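Local coordinates for protein DNA-dependent metalloprotease SPRTN (Homo sapiens, PDB 6MDW) that cleaves proteins covalently cross-linked to DNA, as a DNA-dependent zinc metalloprotease that protects the genome during replication, at residues V30-Q35 with T88-M93; F36-L41 with H95-V100. All coordinates share one frame; numbering follows the deposited sequence.

Interaction 1: V30-Q35 with T88-M93. With ZN (zinc ion), chain F.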
ATOM      1  N   VAL A  30      -0.914  -8.378 -13.485  1.00  9.99           N
ATOM      2  CA  VAL A  30      -1.038  -8.266 -14.925  1.00 12.63           C
ATOM      3  C   VAL A  30      -2.517  -8.097 -15.296  1.00 11.14           C
ATOM      4  O   VAL A  30      -2.907  -7.220 -16.116  1.00 10.40           O
ATOM      5  CB  VAL A  30      -0.404  -9.493 -15.603  1.00 14.35           C
ATOM      6  CG1 VAL A  30      -0.843  -9.632 -17.055  1.00 17.05           C
ATOM      7  CG2 VAL A  30       1.105  -9.464 -15.482  1.00 17.77           C
ATOM      8  N   GLN A  31      -3.375  -8.885 -14.671  1.00  9.82           N
ATOM      9  CA  GLN A  31      -4.791  -8.852 -14.911  1.00 10.06           C
ATOM     10  C   GLN A  31      -5.344  -7.458 -14.592  1.00 10.44           C
ATOM     11  O   GLN A  31      -6.063  -6.843 -15.376  1.00 10.81           O
ATOM     12  CB  GLN A  31      -5.521  -9.918 -14.104  1.00 11.18           C
ATOM     13  CG  GLN A  31      -7.030  -9.913 -14.283  1.00 12.48           C
ATOM     14  CD  GLN A  31      -7.783 -10.732 -13.261  1.00 15.12           C
ATOM     15  OE1 GLN A  31      -7.224 -11.596 -12.582  1.00 17.65           O
ATOM     16  NE2 GLN A  31      -9.064 -10.459 -13.122  1.00 17.23           N
ATOM     17  N   PHE A  32      -4.979  -6.914 -13.425  1.00  8.67           N
ATOM     18  CA  PHE A  32      -5.587  -5.669 -12.976  1.00  8.72           C
ATOM     19  C   PHE A  32      -5.047  -4.470 -13.742  1.00  8.31           C
ATOM     20  O   PHE A  32      -5.777  -3.520 -13.982  1.00  8.72           O
ATOM     21  CB  PHE A  32      -5.418  -5.510 -11.459  1.00  8.82           C
ATOM     22  CG  PHE A  32      -6.084  -6.567 -10.615  1.00  9.04           C
ATOM     23  CD1 PHE A  32      -7.101  -7.383 -11.106  1.00 10.94           C
ATOM     24  CD2 PHE A  32      -5.693  -6.743  -9.306  1.00 10.55           C
ATOM     25  CE1 PHE A  32      -7.734  -8.314 -10.298  1.00 10.85           C
ATOM     26  CE2 PHE A  32      -6.329  -7.666  -8.496  1.00 10.30           C
ATOM     27  CZ  PHE A  32      -7.339  -8.461  -8.995  1.00 11.43           C
ATOM     28  N   ASN A  33      -3.780  -4.500 -14.158  1.00  9.26           N
ATOM     29  CA  ASN A  33      -3.235  -3.459 -14.996  1.00  8.64           C
ATOM     30  C   ASN A  33      -4.058  -3.373 -16.285  1.00  8.54           C
ATOM     31  O   ASN A  33      -4.506  -2.276 -16.694  1.00  9.89           O
ATOM     32  CB  ASN A  33      -1.762  -3.720 -15.292  1.00  9.70           C
ATOM     33  CG  ASN A  33      -1.171  -2.676 -16.212  1.00 11.84           C
ATOM     34  OD1 ASN A  33      -1.461  -1.500 -16.077  1.00 10.82           O
ATOM     35  ND2 ASN A  33      -0.283  -3.104 -17.101  1.00 17.27           N
ATOM     36  N   ASP A  34      -4.359  -4.546 -16.841  1.00  9.31           N
ATOM     37  CA  ASP A  34      -5.112  -4.644 -18.114  1.00 12.65           C
ATOM     38  C   ASP A  34      -6.580  -4.231 -17.910  1.00 12.20           C
ATOM     39  O   ASP A  34      -7.178  -3.485 -18.720  1.00 13.74           O
ATOM     40  CB  ASP A  34      -5.025  -6.071 -18.652  1.00 13.00           C
ATOM     41  CG  ASP A  34      -5.881  -6.339 -19.880  1.00 17.04           C
ATOM     42  OD1 ASP A  34      -5.737  -5.567 -20.834  1.00 22.07           O
ATOM     43  OD2 ASP A  34      -6.715  -7.295 -19.833  1.00 25.61           O
ATOM     44  N   GLN A  35      -7.217  -4.745 -16.866  1.00  9.56           N
ATOM     45  CA  GLN A  35      -8.669  -4.612 -16.702  1.00 10.56           C
ATOM     46  C   GLN A  35      -9.079  -3.264 -16.105  1.00 10.58           C
ATOM     47  O   GLN A  35     -10.182  -2.800 -16.438  1.00 12.03           O
ATOM     48  CB  GLN A  35      -9.224  -5.731 -15.835  1.00 11.74           C
ATOM     49  CG  GLN A  35      -9.138  -7.084 -16.526  1.00 14.09           C
ATOM     50  CD  GLN A  35      -9.848  -8.159 -15.754  1.00 16.59           C
ATOM     51  OE1 GLN A  35     -10.020  -8.080 -14.546  1.00 15.62           O
ATOM     52  NE2 GLN A  35     -10.279  -9.184 -16.479  1.00 27.19           N
ATOM     53  N   THR A  88      -6.128  -4.873  -1.095  1.00  5.64           N
ATOM     54  CA  THR A  88      -4.884  -4.187  -0.726  1.00  6.66           C
ATOM     55  C   THR A  88      -4.090  -3.857  -2.001  1.00  6.25           C
ATOM     56  O   THR A  88      -3.601  -2.741  -2.189  1.00  6.98           O
ATOM     57  CB  THR A  88      -4.029  -5.007   0.257  1.00  7.60           C
ATOM     58  OG1 THR A  88      -4.818  -5.249   1.430  1.00  8.65           O
ATOM     59  CG2 THR A  88      -2.750  -4.279   0.594  1.00  8.14           C
ATOM     60  N   LEU A  89      -3.977  -4.844  -2.902  1.00  6.60           N
ATOM     61  CA  LEU A  89      -3.202  -4.641  -4.122  1.00  6.85           C
ATOM     62  C   LEU A  89      -3.843  -3.508  -4.931  1.00  6.08           C
ATOM     63  O   LEU A  89      -3.143  -2.643  -5.445  1.00  6.80           O
ATOM     64  CB  LEU A  89      -3.173  -5.940  -4.929  1.00  7.54           C
ATOM     65  CG  LEU A  89      -2.551  -5.840  -6.328  1.00  8.99           C
ATOM     66  CD1 LEU A  89      -1.147  -5.299  -6.314  1.00  8.47           C
ATOM     67  CD2 LEU A  89      -2.597  -7.176  -7.034  1.00  9.31           C
ATOM     68  N   LEU A  90      -5.184  -3.536  -5.058  1.00  6.65           N
ATOM     69  CA  LEU A  90      -5.848  -2.536  -5.925  1.00  7.34           C
ATOM     70  C   LEU A  90      -5.663  -1.139  -5.325  1.00  6.05           C
ATOM     71  O   LEU A  90      -5.461  -0.173  -6.046  1.00  6.95           O
ATOM     72  CB  LEU A  90      -7.312  -2.912  -6.130  1.00  6.54           C
ATOM     73  CG  LEU A  90      -7.544  -4.042  -7.117  1.00  7.07           C
ATOM     74  CD1 LEU A  90      -8.970  -4.517  -7.014  1.00  7.60           C
ATOM     75  CD2 LEU A  90      -7.164  -3.639  -8.537  1.00  8.79           C
ATOM     76  N   HIS A  91      -5.738  -1.028  -3.985  1.00  5.60           N
ATOM     77  CA  HIS A  91      -5.483   0.234  -3.311  1.00  6.99           C
ATOM     78  C   HIS A  91      -4.096   0.779  -3.674  1.00  6.17           C
ATOM     79  O   HIS A  91      -3.955   1.927  -4.076  1.00  5.78           O
ATOM     80  CB  HIS A  91      -5.645   0.048  -1.798  1.00  7.48           C
ATOM     81  CG  HIS A  91      -5.378   1.253  -0.962  1.00  7.54           C
ATOM     82  ND1 HIS A  91      -6.366   1.835  -0.169  1.00  8.93           N
ATOM     83  CD2 HIS A  91      -4.248   1.974  -0.751  1.00  9.51           C
ATOM     84  CE1 HIS A  91      -5.835   2.873   0.463  1.00  8.03           C
ATOM     85  NE2 HIS A  91      -4.545   2.994   0.117  1.00  7.98           N
ATOM     86  N   GLU A  92      -3.077  -0.074  -3.556  1.00  6.00           N
ATOM     87  CA  GLU A  92      -1.729   0.342  -3.888  1.00  6.06           C
ATOM     88  C   GLU A  92      -1.602   0.708  -5.372  1.00  6.26           C
ATOM     89  O   GLU A  92      -0.907   1.648  -5.724  1.00  7.47           O
ATOM     90  CB  GLU A  92      -0.693  -0.736  -3.546  1.00  6.88           C
ATOM     91  CG  GLU A  92      -0.656  -1.108  -2.071  1.00 10.44           C
ATOM     92  CD  GLU A  92      -0.522   0.067  -1.135  1.00 14.14           C
ATOM     93  OE1 GLU A  92       0.128   1.082  -1.467  1.00 13.37           O
ATOM     94  OE2 GLU A  92      -1.119  -0.033  -0.031  1.00 26.11           O
ATOM     95  N   MET A  93      -2.274  -0.051  -6.244  1.00  5.41           N
ATOM     96  CA  MET A  93      -2.198   0.260  -7.683  1.00  5.99           C
ATOM     97  C   MET A  93      -2.827   1.611  -8.022  1.00  6.81           C
ATOM     98  O   MET A  93      -2.366   2.268  -8.970  1.00  7.20           O
ATOM     99  CB  MET A  93      -2.835  -0.879  -8.475  1.00  5.57           C
ATOM    100  CG  MET A  93      -2.004  -2.178  -8.432  1.00  6.52           C
ATOM    101  SD  MET A  93      -2.754  -3.576  -9.330  1.00  8.82           S
ATOM    102  CE  MET A  93      -2.443  -3.064 -11.021  1.00  9.19           C
TER
HETATM  103 ZN    ZN F 805      -3.272   4.419   0.806  1.00 11.10          ZN
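Phe-32 reaches from helix 25-36 of the SprT-like protease domain onto the helix that carries the HExxH zinc-protease motif, 82-100, and meets Leu-89, Leu-90 and Met-93 there. The axes of the two short segments approach to 11.2 Å at 51°, leaving room between the backbones for a large ring. Along Phe-32, CB comes first, 3.9 Å from Met-93 CE and equally close to Leu-90 CD2. With CG turned away from its own carbonyl carbon (chi1 -62°), the ring extends across the Leu-90 side chain at roughly a right angle. CD2 makes the tightest touch, 3.5 Å from Leu-90 CD2, and also meets Leu-89 CD2; farther out, CE2 lies 4.0 Å from Leu-89 CD2. Met-93 SD sits at the ring edge, near its plane. Branched leucines and a flexible methionine suit this buried, largely apolar seam, moulding themselves to a rigid aromatic group. His-91, one residue beyond Leu-90, leaves the helix on another side, binds the catalytic zinc through NE2 and hydrogen-bonds through ND1 to Thr-130 O, while Glu-92 is the active-site residue. Met-93 bends at its last torsion (chi3 74°), which brings CE to within 3.7 Å of Asn-33 N.

Interaction 2: F36-L41 with H95-V100; sequences FFWGQL and HAYLFV. With ZN (zinc ion), chain F.
Tyr-97 projects from the last turns of the zinc-binding helix into the loop 36-41, where Phe-37, Trp-38, Gln-40 and Leu-41 gather round its ring. Its CG stands opposite the backbone N (chi1 -176°), carrying the phenol outward from the helix. Phe-37 and Trp-38 complete an aromatic cluster, both meeting the phenol obliquely: the Phe-37 plane is inclined by 40° to it, with the two CD1 atoms of Phe-37 and Tyr-97 3.8 Å apart, and the indole six-membered ring by 54°, its CZ3 lying 3.5 Å from Tyr-97 CZ. The Gln-40 amide stands nearly perpendicular to the phenol and brings its oxygen to the ring edge, where Tyr-97 OH donates a 2.7 Å hydrogen bond to Gln-40 OE1, coming from above the carbonyl plane. Tyrosine suits this place because its ring packs with aromatic neighbours while its hydroxyl reaches the amide of Gln-40. A phenylalanine in its place would probably keep much of the ring packing but leave Gln-40 OE1 without this donor and its amide freer to turn. In one of its two modelled conformers, Leu-41 CD2 packs 3.8 Å from Tyr-97 CA. Phe-37 to Gln-40 form a type I' turn; Trp-38 and Gly-39 both take positive phi in it, a shape that glycine adopts readily. Behind it, Phe-37 rests on Ile-121 and Trp-38 on Arg-120 of helix 112-125; on another face of the zinc-binding helix, His-95 binds the catalytic zinc through NE2 and packs on Cys-59 and Tyr-61 of strand 57-61.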
ATOM      1  N   PHE A  36      -8.242  -2.654 -15.243  1.00  8.86           N
ATOM      2  CA  PHE A  36      -8.654  -1.521 -14.454  1.00  9.57           C
ATOM      3  C   PHE A  36      -7.772  -0.297 -14.629  1.00  7.55           C
ATOM      4  O   PHE A  36      -8.223   0.770 -14.193  1.00 10.18           O
ATOM      5  CB  PHE A  36      -8.738  -1.890 -12.965  1.00  8.56           C
ATOM      6  CG  PHE A  36      -9.631  -3.078 -12.732  1.00  8.52           C
ATOM      7  CD1 PHE A  36     -10.942  -3.057 -13.186  1.00 11.51           C
ATOM      8  CD2 PHE A  36      -9.151  -4.219 -12.115  1.00 10.70           C
ATOM      9  CE1 PHE A  36     -11.753  -4.170 -13.054  1.00 13.75           C
ATOM     10  CE2 PHE A  36      -9.974  -5.326 -11.974  1.00 15.01           C
ATOM     11  CZ  PHE A  36     -11.262  -5.296 -12.457  1.00 14.43           C
ATOM     12  N   PHE A  37      -6.575  -0.384 -15.235  1.00  6.81           N
ATOM     13  CA  PHE A  37      -5.655   0.741 -15.301  1.00  6.77           C
ATOM     14  C   PHE A  37      -5.149   0.986 -16.719  1.00  7.20           C
ATOM     15  O   PHE A  37      -4.170   1.658 -16.910  1.00  7.56           O
ATOM     16  CB  PHE A  37      -4.477   0.553 -14.328  1.00  5.96           C
ATOM     17  CG  PHE A  37      -4.926   0.541 -12.887  1.00  6.29           C
ATOM     18  CD1 PHE A  37      -5.231   1.728 -12.248  1.00  6.62           C
ATOM     19  CD2 PHE A  37      -5.148  -0.651 -12.239  1.00  7.86           C
ATOM     20  CE1 PHE A  37      -5.675   1.735 -10.930  1.00  6.93           C
ATOM     21  CE2 PHE A  37      -5.559  -0.647 -10.913  1.00  8.56           C
ATOM     22  CZ  PHE A  37      -5.825   0.537 -10.268  1.00  7.54           C
ATOM     23  N   TRP A  38      -5.927   0.496 -17.690  1.00  9.00           N
ATOM     24  CA  TRP A  38      -5.748   0.797 -19.139  1.00  8.83           C
ATOM     25  C   TRP A  38      -4.329   0.452 -19.628  1.00  7.95           C
ATOM     26  O   TRP A  38      -3.810   1.062 -20.578  1.00 10.04           O
ATOM     27  CB  TRP A  38      -6.110   2.259 -19.406  1.00  8.90           C
ATOM     28  CG  TRP A  38      -7.450   2.656 -18.883  1.00  9.07           C
ATOM     29  CD1 TRP A  38      -8.656   2.407 -19.463  1.00 10.88           C
ATOM     30  CD2 TRP A  38      -7.733   3.335 -17.645  1.00 10.19           C
ATOM     31  NE1 TRP A  38      -9.665   2.901 -18.686  1.00 11.05           N
ATOM     32  CE2 TRP A  38      -9.126   3.487 -17.570  1.00 10.36           C
ATOM     33  CE3 TRP A  38      -6.939   3.872 -16.626  1.00  9.71           C
ATOM     34  CZ2 TRP A  38      -9.756   4.155 -16.520  1.00 10.32           C
ATOM     35  CZ3 TRP A  38      -7.555   4.511 -15.573  1.00 10.69           C
ATOM     36  CH2 TRP A  38      -8.947   4.649 -15.524  1.00 10.48           C
ATOM     37  N   GLY A  39      -3.655  -0.503 -18.964  1.00  8.36           N
ATOM     38  CA  GLY A  39      -2.311  -0.927 -19.332  1.00  9.98           C
ATOM     39  C   GLY A  39      -1.220   0.016 -18.846  1.00 11.57           C
ATOM     40  O   GLY A  39      -0.034  -0.232 -19.106  1.00 16.56           O
ATOM     41  N   GLN A  40      -1.558   1.094 -18.137  1.00  9.76           N
ATOM     42  CA  GLN A  40      -0.629   2.171 -17.865  1.00  9.98           C
ATOM     43  C   GLN A  40       0.411   1.874 -16.766  1.00 11.94           C
ATOM     44  O   GLN A  40       1.316   2.671 -16.593  1.00 13.25           O
ATOM     45  CB  GLN A  40      -1.393   3.442 -17.525  1.00 10.09           C
ATOM     46  CG  GLN A  40      -2.117   4.012 -18.740  1.00 11.10           C
ATOM     47  CD  GLN A  40      -2.760   5.336 -18.439  1.00  9.59           C
ATOM     48  OE1 GLN A  40      -3.968   5.413 -18.307  1.00 11.69           O
ATOM     49  NE2 GLN A  40      -1.958   6.398 -18.363  1.00 11.45           N
ATOM     50  N   LEU A  41       0.369   0.710 -16.125  0.50 11.51           N
ATOM     51  CA  LEU A  41       1.299   0.463 -14.989  0.50 10.73           C
ATOM     52  C   LEU A  41       2.508  -0.383 -15.408  0.50 16.38           C
ATOM     53  O   LEU A  41       3.063  -1.098 -14.591  0.50 12.91           O
ATOM     54  CB  LEU A  41       0.514  -0.215 -13.869  0.50 10.62           C
ATOM     55  CG  LEU A  41      -0.680   0.586 -13.342  0.50  9.62           C
ATOM     56  CD1 LEU A  41      -1.319  -0.107 -12.147  0.50 12.06           C
ATOM     57  CD2 LEU A  41      -0.273   2.010 -12.976  0.50  9.74           C
ATOM     58  N   HIS A  95      -2.666   4.267  -5.971  1.00  6.54           N
ATOM     59  CA  HIS A  95      -1.562   5.190  -5.647  1.00  6.67           C
ATOM     60  C   HIS A  95      -0.526   5.177  -6.772  1.00  8.25           C
ATOM     61  O   HIS A  95      -0.007   6.230  -7.179  1.00  8.07           O
ATOM     62  CB  HIS A  95      -0.893   4.794  -4.328  1.00  6.86           C
ATOM     63  CG  HIS A  95      -1.672   5.098  -3.084  1.00  6.99           C
ATOM     64  ND1 HIS A  95      -2.236   6.337  -2.796  1.00  8.57           N
ATOM     65  CD2 HIS A  95      -1.938   4.303  -2.024  1.00  8.79           C
ATOM     66  CE1 HIS A  95      -2.827   6.249  -1.603  1.00  9.50           C
ATOM     67  NE2 HIS A  95      -2.674   5.011  -1.116  1.00  8.94           N
ATOM     68  N   ALA A  96      -0.165   3.998  -7.243  1.00  6.07           N
ATOM     69  CA  ALA A  96       0.830   3.896  -8.319  1.00  7.40           C
ATOM     70  C   ALA A  96       0.320   4.638  -9.571  1.00  8.57           C
ATOM     71  O   ALA A  96       1.090   5.308 -10.250  1.00  9.05           O
ATOM     72  CB  ALA A  96       1.118   2.457  -8.621  1.00  7.60           C
ATOM     73  N   TYR A  97      -0.956   4.447  -9.929  1.00  7.56           N
ATOM     74  CA  TYR A  97      -1.485   5.079 -11.123  1.00  7.84           C
ATOM     75  C   TYR A  97      -1.413   6.600 -11.014  1.00  8.84           C
ATOM     76  O   TYR A  97      -1.066   7.275 -11.999  1.00  9.56           O
ATOM     77  CB  TYR A  97      -2.932   4.645 -11.360  1.00  8.10           C
ATOM     78  CG  TYR A  97      -3.503   5.206 -12.640  1.00  8.97           C
ATOM     79  CD1 TYR A  97      -3.279   4.553 -13.825  1.00  8.81           C
ATOM     80  CD2 TYR A  97      -4.276   6.348 -12.653  1.00 10.28           C
ATOM     81  CE1 TYR A  97      -3.778   5.033 -15.024  1.00  8.92           C
ATOM     82  CE2 TYR A  97      -4.756   6.867 -13.847  1.00 10.19           C
ATOM     83  CZ  TYR A  97      -4.528   6.183 -15.026  1.00  9.98           C
ATOM     84  OH  TYR A  97      -4.994   6.696 -16.224  1.00 12.04           O
ATOM     85  N   LEU A  98      -1.771   7.162  -9.853  1.00  8.64           N
ATOM     86  CA  LEU A  98      -1.718   8.605  -9.661  1.00  8.80           C
ATOM     87  C   LEU A  98      -0.278   9.104  -9.751  1.00 12.42           C
ATOM     88  O   LEU A  98      -0.040  10.179 -10.287  1.00 12.74           O
ATOM     89  CB  LEU A  98      -2.404   8.992  -8.350  1.00 10.38           C
ATOM     90  CG  LEU A  98      -3.894   8.683  -8.287  1.00 13.12           C
ATOM     91  CD1 LEU A  98      -4.460   9.034  -6.929  1.00 15.79           C
ATOM     92  CD2 LEU A  98      -4.660   9.441  -9.355  1.00 14.24           C
ATOM     93  N   PHE A  99       0.690   8.307  -9.301  1.00  8.99           N
ATOM     94  CA  PHE A  99       2.099   8.677  -9.422  1.00 10.42           C
ATOM     95  C   PHE A  99       2.525   8.680 -10.903  1.00 12.46           C
ATOM     96  O   PHE A  99       3.132   9.684 -11.391  1.00 14.58           O
ATOM     97  CB  PHE A  99       2.998   7.764  -8.570  1.00 11.03           C
ATOM     98  CG  PHE A  99       4.462   7.927  -8.892  1.00 17.42           C
ATOM     99  CD1 PHE A  99       5.162   9.019  -8.402  1.00 23.16           C
ATOM    100  CD2 PHE A  99       5.117   7.029  -9.714  1.00 21.89           C
ATOM    101  CE1 PHE A  99       6.507   9.176  -8.700  1.00 22.06           C
ATOM    102  CE2 PHE A  99       6.460   7.194 -10.016  1.00 30.09           C
ATOM    103  CZ  PHE A  99       7.142   8.275  -9.521  1.00 27.10           C
ATOM    104  N   VAL A 100       2.252   7.594 -11.631  1.00 11.86           N
ATOM    105  CA  VAL A 100       2.684   7.329 -13.027  0.50 13.15           C
ATOM    106  C   VAL A 100       2.135   8.437 -13.929  1.00 15.50           C
ATOM    107  O   VAL A 100       2.722   8.775 -14.962  1.00 17.20           O
ATOM    108  CB  VAL A 100       2.170   5.960 -13.534  0.50 15.65           C
ATOM    109  CG1 VAL A 100       2.294   5.798 -15.048  0.50 15.59           C
ATOM    110  CG2 VAL A 100       2.827   4.788 -12.828  0.50 15.87           C
TER
HETATM  111 ZN    ZN F 805      -3.272   4.419   0.806  1.00 11.10          ZN

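Interactions 1 and 2 are successive parts of one seam: helix 25-36 and the loop that follows it pack along successive turns of helix 82-100, their centres about 8 Å apart. Asn-33 joins the two near the helix end, its OD1 lying 2.9 Å from Leu-41 N and its O 3.0 Å from Gly-39 N, both probable hydrogen bonds that tie the turn back to the helix. Met-93 bridges them on the other helix, touching Phe-37 and, in the conformer given, Leu-41, as well as Phe-32. Each contact also contributes one zinc ligand, His-91 from 88-93 and His-95 from 95-100, and His-110 is the third protein ligand of the catalytic metal.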